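Local coordinates for fibronectin type III domain-containing protein (Simiduia agarivorans, PDB 6P2K) that probably hydrolyses the backbone of xyloglucan or related beta-glucans, as a glycoside hydrolase of family 74 built from seven-bladed beta-propellers, at residues L216-Y227 / L241-W252; T275-L283 / Y293-N301. All blocks are in the same frame, centred on the assembly; numbering follows the deposited sequence.

Contact 1 (L216-Y227 / L241-W252); sequences LSPNGQVLYATY and LVYATRTSNINW
The indole of Trp252 lies over the face of the strand pair that carries Leu223, Ala225 and Tyr227. Its CH2 corner touches two of them: Leu223 CD2 and Ala225 CB each lie 3.7 Å from Trp252 CH2. Tyr227 comes in edge-on. Its ring edge faces the six-membered ring of Trp252, with centroids 5.6 Å apart and planes at 76°, a T-shaped pair. The opposite face of the indole rests on the methyl CG2 of Thr245. Trp252 NE1 points out of the pair and bonds to Ala201 O. The ring of Tyr243 crosses that of Tyr227 at about a right angle, CD1 meeting CD1 at 4.1 Å.

On the other face, Tyr224 leans on Ala244, with Tyr224 CD1 3.6 Å from Ala244 CB. Its hydroxyl is bonded outside the pair to His279 ND1 and Trp299 NE1.

At the open end, Thr247 OG1 donates to Gly220 O at 2.7 Å, in the carbonyl plane and on a lone pair. Chi1 of 42° sets this hydroxyl between the backbone N and carbonyl carbon. The guanidinium of Arg246 has the carbonyl oxygen of Gln221 over one face. Arg246 NE is buried here without a polar partner. In the turn before the strand, Asn219 OD1 accepts from Ser217 OG and Gln221 N, on opposite faces of its amide; the second bond makes an Asx turn.

Six backbone bonds join strands 222-227 and 241-246, from Leu223 with Thr245 to Tyr227 with Leu241. They are the two middle strands of a four-stranded antiparallel sheet, the up-and-down blade of a beta-propeller.

Contact 2 (T275-L283 / Y293-N301); sequences TGNSHKVLL and YEGTFNWDN
Asn277 meets Trp299 first: its carbonyl oxygen accepts from Trp299 N at 3.0 Å and also lies at the edge of the indole, in its plane. Ser278 OG donates to Asn298 OD1 at 2.6 Å, nearly straight along the carbonyl bond. The side-chain ND2 of Asn298 bonds to Asn307 OD1. The imidazole of His279 has Trp299 CD1 over one face. The two rings are oblique, with planes at 32°. Backbone bonds in both directions pair His279 with Phe297. This is the central hairpin of an antiparallel propeller blade, with strands 265-270 and 304-314 outside it.

Lys280 bends at chi2 (-83°) and runs beside Thr296, placing its NZ 3.0 Å from Thr296 OG1, to which it donates. Water 2 lies between Lys280 NZ and Glu294 OE1 and accepts from the lysine; its donation to Glu294 is probable, as other acceptors compete. Glu294 also pairs with Arg347 in a salt bridge and bonds to Tyr338 and Tyr369. Val281 CG2 packs 3.7 Å from Phe297 CD1, and its backbone pairs with Gly295. Leu282 CD1 approaches Tyr293 O at 3.5 Å. Leu283 and Tyr293 exchange two backbone bonds, while Tyr293 OH accepts from Glu260 N.

In the fold
Contacts 1 and 2 follow each other along the chain and are the middle strand pairs of neighbouring four-stranded sheets. Their centres lie about 11 Å apart. Tyr224 of contact 1 reaches into contact 2: its OH is 2.6 Å from His279 ND1 and 3.1 Å from Trp299 NE1, both probable hydrogen bonds, and its ring meets Phe297. Side-chain packing runs alongside, with Val222 on His279, Tyr224 on Val281 and Val242 on Leu283. The turn of contact 1 also meets contact 2, with Asn219 ND2 3.0 Å from Gly276 O. Both contacts sit about 36 Å from the centre of the chain, away from the zinc sites.

Contact 1 (L216-Y227 / L241-W252)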
# COMPACT_ATOMS: atom_id res chain seq x y z
N LEU B 216 -51.95 29.20 25.21
CA LEU B 216 -53.30 29.72 25.04
C LEU B 216 -53.49 30.11 23.58
O LEU B 216 -52.63 30.78 23.00
CB LEU B 216 -53.54 30.92 25.95
CG LEU B 216 -54.84 31.71 25.75
CD1 LEU B 216 -56.02 30.82 26.06
CD2 LEU B 216 -54.83 32.93 26.65
N SER B 217 -54.60 29.67 23.00
CA SER B 217 -54.90 30.02 21.62
C SER B 217 -55.14 31.53 21.51
O SER B 217 -55.68 32.14 22.43
CB SER B 217 -56.12 29.25 21.13
OG SER B 217 -56.54 29.72 19.86
N PRO B 218 -54.74 32.14 20.39
CA PRO B 218 -54.89 33.60 20.25
C PRO B 218 -56.29 34.12 20.51
O PRO B 218 -56.44 35.25 21.00
CB PRO B 218 -54.47 33.84 18.79
CG PRO B 218 -53.47 32.76 18.53
CD PRO B 218 -53.94 31.55 19.30
N ASN B 219 -57.33 33.35 20.21
CA ASN B 219 -58.68 33.80 20.51
C ASN B 219 -59.04 33.61 21.98
O ASN B 219 -60.17 33.90 22.38
CB ASN B 219 -59.69 33.10 19.60
CG ASN B 219 -59.70 31.59 19.76
OD1 ASN B 219 -59.10 31.04 20.67
ND2 ASN B 219 -60.40 30.91 18.85
N GLY B 220 -58.09 33.14 22.79
CA GLY B 220 -58.28 32.97 24.22
C GLY B 220 -59.19 31.84 24.63
O GLY B 220 -59.48 31.71 25.83
N GLN B 221 -59.60 30.98 23.70
CA GLN B 221 -60.69 30.06 23.95
C GLN B 221 -60.26 28.62 24.20
O GLN B 221 -61.07 27.82 24.68
CB GLN B 221 -61.69 30.13 22.78
CG GLN B 221 -62.23 31.54 22.66
CD GLN B 221 -62.89 31.88 21.32
OE1 GLN B 221 -62.57 32.90 20.71
NE2 GLN B 221 -63.87 31.09 20.90
N VAL B 222 -58.99 28.27 23.98
CA VAL B 222 -58.48 26.93 24.28
C VAL B 222 -57.13 27.05 24.99
O VAL B 222 -56.30 27.89 24.62
CB VAL B 222 -58.36 26.05 23.02
CG1 VAL B 222 -58.05 24.63 23.43
CG2 VAL B 222 -59.65 26.09 22.22
N LEU B 223 -56.92 26.20 25.99
CA LEU B 223 -55.70 26.16 26.78
C LEU B 223 -55.08 24.78 26.68
O LEU B 223 -55.77 23.77 26.84
CB LEU B 223 -56.00 26.52 28.24
CG LEU B 223 -54.85 26.53 29.26
CD1 LEU B 223 -53.99 27.77 29.09
CD2 LEU B 223 -55.38 26.42 30.68
N TYR B 224 -53.77 24.73 26.43
CA TYR B 224 -53.01 23.49 26.36
C TYR B 224 -51.96 23.48 27.47
O TYR B 224 -51.40 24.52 27.83
CB TYR B 224 -52.32 23.32 25.00
CG TYR B 224 -53.26 23.39 23.82
CD1 TYR B 224 -53.89 22.26 23.33
CD2 TYR B 224 -53.53 24.61 23.20
CE1 TYR B 224 -54.74 22.32 22.25
CE2 TYR B 224 -54.38 24.68 22.12
CZ TYR B 224 -54.99 23.54 21.65
OH TYR B 224 -55.84 23.61 20.57
N ALA B 225 -51.69 22.29 28.00
CA ALA B 225 -50.78 22.19 29.13
C ALA B 225 -50.19 20.79 29.20
O ALA B 225 -50.75 19.82 28.67
CB ALA B 225 -51.50 22.52 30.44
N THR B 226 -49.03 20.70 29.85
CA THR B 226 -48.43 19.43 30.24
C THR B 226 -48.36 19.37 31.76
O THR B 226 -48.05 20.38 32.42
CB THR B 226 -47.03 19.25 29.65
OG1 THR B 226 -46.07 19.95 30.45
CG2 THR B 226 -46.97 19.76 28.22
N TYR B 227 -48.66 18.20 32.32
CA TYR B 227 -48.70 18.02 33.76
C TYR B 227 -47.79 16.86 34.15
O TYR B 227 -47.72 15.85 33.45
CB TYR B 227 -50.13 17.75 34.24
CG TYR B 227 -50.95 19.00 34.47
CD1 TYR B 227 -51.65 19.60 33.43
CD2 TYR B 227 -51.02 19.58 35.73
CE1 TYR B 227 -52.40 20.74 33.64
CE2 TYR B 227 -51.77 20.72 35.95
CZ TYR B 227 -52.46 21.30 34.90
OH TYR B 227 -53.20 22.43 35.12
N LEU B 241 -47.55 14.36 30.73
CA LEU B 241 -48.70 14.13 29.87
C LEU B 241 -49.31 15.44 29.40
O LEU B 241 -49.29 16.45 30.12
CB LEU B 241 -49.76 13.28 30.59
CG LEU B 241 -49.32 11.83 30.77
CD1 LEU B 241 -50.39 11.01 31.47
CD2 LEU B 241 -48.97 11.21 29.42
N VAL B 242 -49.84 15.42 28.18
CA VAL B 242 -50.31 16.62 27.49
C VAL B 242 -51.83 16.63 27.51
O VAL B 242 -52.47 15.61 27.24
CB VAL B 242 -49.77 16.67 26.05
CG1 VAL B 242 -49.98 18.06 25.46
CG2 VAL B 242 -48.31 16.28 26.02
N TYR B 243 -52.41 17.79 27.81
CA TYR B 243 -53.85 17.93 27.95
C TYR B 243 -54.31 19.20 27.26
O TYR B 243 -53.52 20.09 26.94
CB TYR B 243 -54.28 17.95 29.41
CG TYR B 243 -53.90 16.72 30.21
CD1 TYR B 243 -52.64 16.60 30.78
CD2 TYR B 243 -54.81 15.69 30.39
CE1 TYR B 243 -52.29 15.49 31.51
CE2 TYR B 243 -54.47 14.56 31.13
CZ TYR B 243 -53.21 14.47 31.68
OH TYR B 243 -52.87 13.36 32.41
N ALA B 244 -55.62 19.27 27.05
CA ALA B 244 -56.25 20.45 26.48
C ALA B 244 -57.60 20.65 27.15
O ALA B 244 -58.29 19.68 27.49
CB ALA B 244 -56.44 20.33 24.96
N THR B 245 -57.96 21.91 27.35
CA THR B 245 -59.28 22.25 27.83
C THR B 245 -59.70 23.56 27.21
O THR B 245 -58.87 24.38 26.79
CB THR B 245 -59.35 22.37 29.36
OG1 THR B 245 -60.69 22.74 29.74
CG2 THR B 245 -58.40 23.44 29.84
N ARG B 246 -61.00 23.73 27.13
CA ARG B 246 -61.56 25.02 26.82
C ARG B 246 -61.47 25.93 28.03
O ARG B 246 -61.42 25.47 29.18
CB ARG B 246 -63.01 24.85 26.37
CG ARG B 246 -63.18 23.98 25.14
CD ARG B 246 -64.31 24.53 24.28
NE ARG B 246 -63.86 25.52 23.31
CZ ARG B 246 -64.54 26.60 22.94
NH1 ARG B 246 -65.74 26.85 23.46
NH2 ARG B 246 -64.04 27.43 22.04
N THR B 247 -61.41 27.23 27.78
CA THR B 247 -61.36 28.18 28.88
C THR B 247 -62.75 28.59 29.38
O THR B 247 -62.85 29.25 30.42
CB THR B 247 -60.55 29.42 28.47
OG1 THR B 247 -60.87 29.80 27.13
CG2 THR B 247 -59.05 29.09 28.49
N SER B 248 -63.80 28.27 28.62
CA SER B 248 -65.18 28.44 29.10
C SER B 248 -65.54 27.44 30.24
O SER B 248 -66.03 27.87 31.22
CB SER B 248 -66.18 28.49 27.94
OG SER B 248 -66.23 27.31 27.15
N ASN B 249 -65.23 26.16 30.12
CA ASN B 249 -65.42 25.10 31.08
C ASN B 249 -64.08 24.42 31.29
O ASN B 249 -63.44 23.99 30.32
CB ASN B 249 -66.45 24.06 30.62
CG ASN B 249 -67.60 24.65 29.84
OD1 ASN B 249 -67.39 25.32 28.83
ND2 ASN B 249 -68.82 24.32 30.23
N ILE B 250 -63.65 24.30 32.54
CA ILE B 250 -62.48 23.47 32.80
C ILE B 250 -62.90 22.02 32.60
O ILE B 250 -63.78 21.50 33.30
CB ILE B 250 -61.90 23.73 34.20
CG1 ILE B 250 -60.75 24.74 34.12
CG2 ILE B 250 -61.34 22.44 34.80
CD1 ILE B 250 -61.06 25.99 33.32
N ASN B 251 -62.30 21.37 31.60
CA ASN B 251 -62.71 20.05 31.14
C ASN B 251 -61.56 19.44 30.36
O ASN B 251 -61.59 19.41 29.13
CB ASN B 251 -63.97 20.15 30.29
CG ASN B 251 -64.61 18.80 30.02
OD1 ASN B 251 -64.51 17.89 30.84
ND2 ASN B 251 -65.27 18.67 28.88
N TRP B 252 -60.53 18.98 31.07
CA TRP B 252 -59.29 18.56 30.43
C TRP B 252 -59.48 17.26 29.66
O TRP B 252 -60.03 16.29 30.18
CB TRP B 252 -58.19 18.39 31.47
CG TRP B 252 -57.71 19.65 32.12
CD1 TRP B 252 -58.04 20.10 33.37
CD2 TRP B 252 -56.80 20.61 31.57
NE1 TRP B 252 -57.39 21.29 33.63
CE2 TRP B 252 -56.63 21.62 32.54
CE3 TRP B 252 -56.12 20.72 30.36
CZ2 TRP B 252 -55.81 22.72 32.33
CZ3 TRP B 252 -55.31 21.81 30.15
CH2 TRP B 252 -55.15 22.80 31.13
O HOH W 1 -63.74 28.61 25.27

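Contact 2 (T275-L283 / Y293-N301)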
# COMPACT_ATOMS: atom_id res chain seq x y z
N THR B 275 -55.49 32.07 14.58
CA THR B 275 -56.48 33.00 15.10
C THR B 275 -57.90 32.46 15.05
O THR B 275 -58.80 33.07 15.64
CB THR B 275 -56.42 34.32 14.33
OG1 THR B 275 -56.51 34.06 12.92
CG2 THR B 275 -55.12 35.05 14.62
N GLY B 276 -58.13 31.34 14.37
CA GLY B 276 -59.45 30.73 14.27
C GLY B 276 -59.63 29.58 15.23
O GLY B 276 -59.20 29.64 16.39
N ASN B 277 -60.28 28.52 14.75
CA ASN B 277 -60.56 27.34 15.57
C ASN B 277 -59.61 26.18 15.30
O ASN B 277 -59.72 25.15 15.98
CB ASN B 277 -62.01 26.89 15.36
CG ASN B 277 -63.00 28.03 15.50
OD1 ASN B 277 -62.71 29.06 16.10
ND2 ASN B 277 -64.20 27.84 14.95
N SER B 278 -58.69 26.32 14.36
CA SER B 278 -57.66 25.31 14.11
C SER B 278 -56.33 25.83 14.65
O SER B 278 -55.86 26.88 14.22
CB SER B 278 -57.55 24.99 12.62
OG SER B 278 -56.63 23.93 12.40
N HIS B 279 -55.75 25.09 15.59
CA HIS B 279 -54.55 25.52 16.30
C HIS B 279 -53.37 24.64 15.93
O HIS B 279 -53.48 23.41 15.91
CB HIS B 279 -54.77 25.49 17.81
CG HIS B 279 -56.04 26.13 18.25
ND1 HIS B 279 -56.64 25.83 19.46
CD2 HIS B 279 -56.83 27.05 17.65
CE1 HIS B 279 -57.75 26.54 19.58
NE2 HIS B 279 -57.89 27.29 18.50
N LYS B 280 -52.23 25.27 15.65
CA LYS B 280 -50.95 24.58 15.56
C LYS B 280 -50.24 24.75 16.89
O LYS B 280 -50.08 25.88 17.38
CB LYS B 280 -50.11 25.14 14.42
CG LYS B 280 -50.76 25.02 13.04
CD LYS B 280 -50.54 23.64 12.44
CE LYS B 280 -51.28 23.49 11.12
NZ LYS B 280 -50.97 22.21 10.44
N VAL B 281 -49.82 23.64 17.49
CA VAL B 281 -49.18 23.63 18.80
C VAL B 281 -47.79 23.04 18.66
O VAL B 281 -47.62 21.97 18.07
CB VAL B 281 -50.01 22.85 19.84
CG1 VAL B 281 -49.40 23.00 21.22
CG2 VAL B 281 -51.46 23.31 19.82
N LEU B 282 -46.80 23.74 19.22
CA LEU B 282 -45.40 23.34 19.16
C LEU B 282 -44.99 22.72 20.48
O LEU B 282 -45.29 23.28 21.55
CB LEU B 282 -44.52 24.56 18.84
CG LEU B 282 -43.08 24.35 18.39
CD1 LEU B 282 -43.04 23.51 17.13
CD2 LEU B 282 -42.45 25.71 18.15
N LEU B 283 -44.32 21.57 20.43
CA LEU B 283 -44.05 20.81 21.66
C LEU B 283 -42.70 20.12 21.57
O LEU B 283 -42.51 19.21 20.76
CB LEU B 283 -45.16 19.80 21.92
CG LEU B 283 -45.05 19.03 23.23
CD1 LEU B 283 -45.21 19.97 24.43
CD2 LEU B 283 -46.08 17.91 23.29
N TYR B 293 -42.27 18.25 17.87
CA TYR B 293 -43.63 17.97 17.42
C TYR B 293 -44.38 19.26 17.09
O TYR B 293 -44.24 20.27 17.79
CB TYR B 293 -44.42 17.21 18.48
CG TYR B 293 -44.12 15.74 18.61
CD1 TYR B 293 -44.60 14.82 17.69
CD2 TYR B 293 -43.39 15.26 19.69
CE1 TYR B 293 -44.34 13.47 17.82
CE2 TYR B 293 -43.12 13.91 19.83
CZ TYR B 293 -43.60 13.02 18.90
OH TYR B 293 -43.33 11.68 19.04
N GLU B 294 -45.19 19.21 16.04
CA GLU B 294 -46.23 20.19 15.81
C GLU B 294 -47.57 19.46 15.75
O GLU B 294 -47.72 18.50 15.00
CB GLU B 294 -46.00 20.98 14.52
CG GLU B 294 -47.10 22.01 14.25
CD GLU B 294 -46.76 22.97 13.13
OE1 GLU B 294 -46.40 22.51 12.02
OE2 GLU B 294 -46.84 24.20 13.35
N GLY B 295 -48.52 19.91 16.56
CA GLY B 295 -49.84 19.32 16.62
C GLY B 295 -50.88 20.23 16.00
O GLY B 295 -50.79 21.46 16.10
N THR B 296 -51.87 19.63 15.35
CA THR B 296 -52.98 20.35 14.74
C THR B 296 -54.26 19.97 15.46
O THR B 296 -54.58 18.79 15.58
CB THR B 296 -53.09 20.04 13.24
OG1 THR B 296 -51.82 20.26 12.62
CG2 THR B 296 -54.13 20.93 12.59
N PHE B 297 -54.99 20.97 15.94
CA PHE B 297 -56.22 20.77 16.69
C PHE B 297 -57.35 21.50 15.98
O PHE B 297 -57.33 22.73 15.89
CB PHE B 297 -56.08 21.25 18.14
CG PHE B 297 -55.10 20.45 18.95
CD1 PHE B 297 -53.74 20.64 18.79
CD2 PHE B 297 -55.54 19.52 19.87
CE1 PHE B 297 -52.83 19.92 19.53
CE2 PHE B 297 -54.63 18.79 20.61
CZ PHE B 297 -53.27 18.99 20.44
N ASN B 298 -58.33 20.75 15.49
CA ASN B 298 -59.46 21.30 14.75
C ASN B 298 -60.69 21.29 15.66
O ASN B 298 -61.31 20.24 15.86
CB ASN B 298 -59.69 20.52 13.46
CG ASN B 298 -58.51 20.60 12.51
OD1 ASN B 298 -57.95 21.68 12.30
ND2 ASN B 298 -58.12 19.47 11.94
N TRP B 299 -61.02 22.46 16.20
CA TRP B 299 -62.18 22.64 17.04
C TRP B 299 -63.36 23.11 16.20
O TRP B 299 -63.19 23.76 15.17
CB TRP B 299 -61.90 23.67 18.14
CG TRP B 299 -60.80 23.26 19.04
CD1 TRP B 299 -59.46 23.38 18.81
CD2 TRP B 299 -60.92 22.64 20.33
NE1 TRP B 299 -58.74 22.89 19.87
CE2 TRP B 299 -59.62 22.43 20.82
CE3 TRP B 299 -62.01 22.26 21.11
CZ2 TRP B 299 -59.37 21.84 22.05
CZ3 TRP B 299 -61.76 21.67 22.34
CH2 TRP B 299 -60.46 21.47 22.80
N ASP B 300 -64.55 22.76 16.64
CA ASP B 300 -65.74 23.36 16.08
C ASP B 300 -66.43 24.21 17.14
O ASP B 300 -66.18 24.08 18.34
CB ASP B 300 -66.67 22.29 15.48
CG ASP B 300 -67.57 21.62 16.51
OD1 ASP B 300 -67.15 21.45 17.68
OD2 ASP B 300 -68.70 21.25 16.13
N ASN B 301 -67.30 25.09 16.66
CA ASN B 301 -67.76 26.24 17.44
C ASN B 301 -68.57 25.85 18.68
O ASN B 301 -68.75 26.68 19.57
CB ASN B 301 -68.57 27.16 16.52
CG ASN B 301 -67.91 27.35 15.15
OD1 ASN B 301 -67.98 26.48 14.28
ND2 ASN B 301 -67.24 28.49 14.96
O HOH W 2 -48.19 20.63 11.00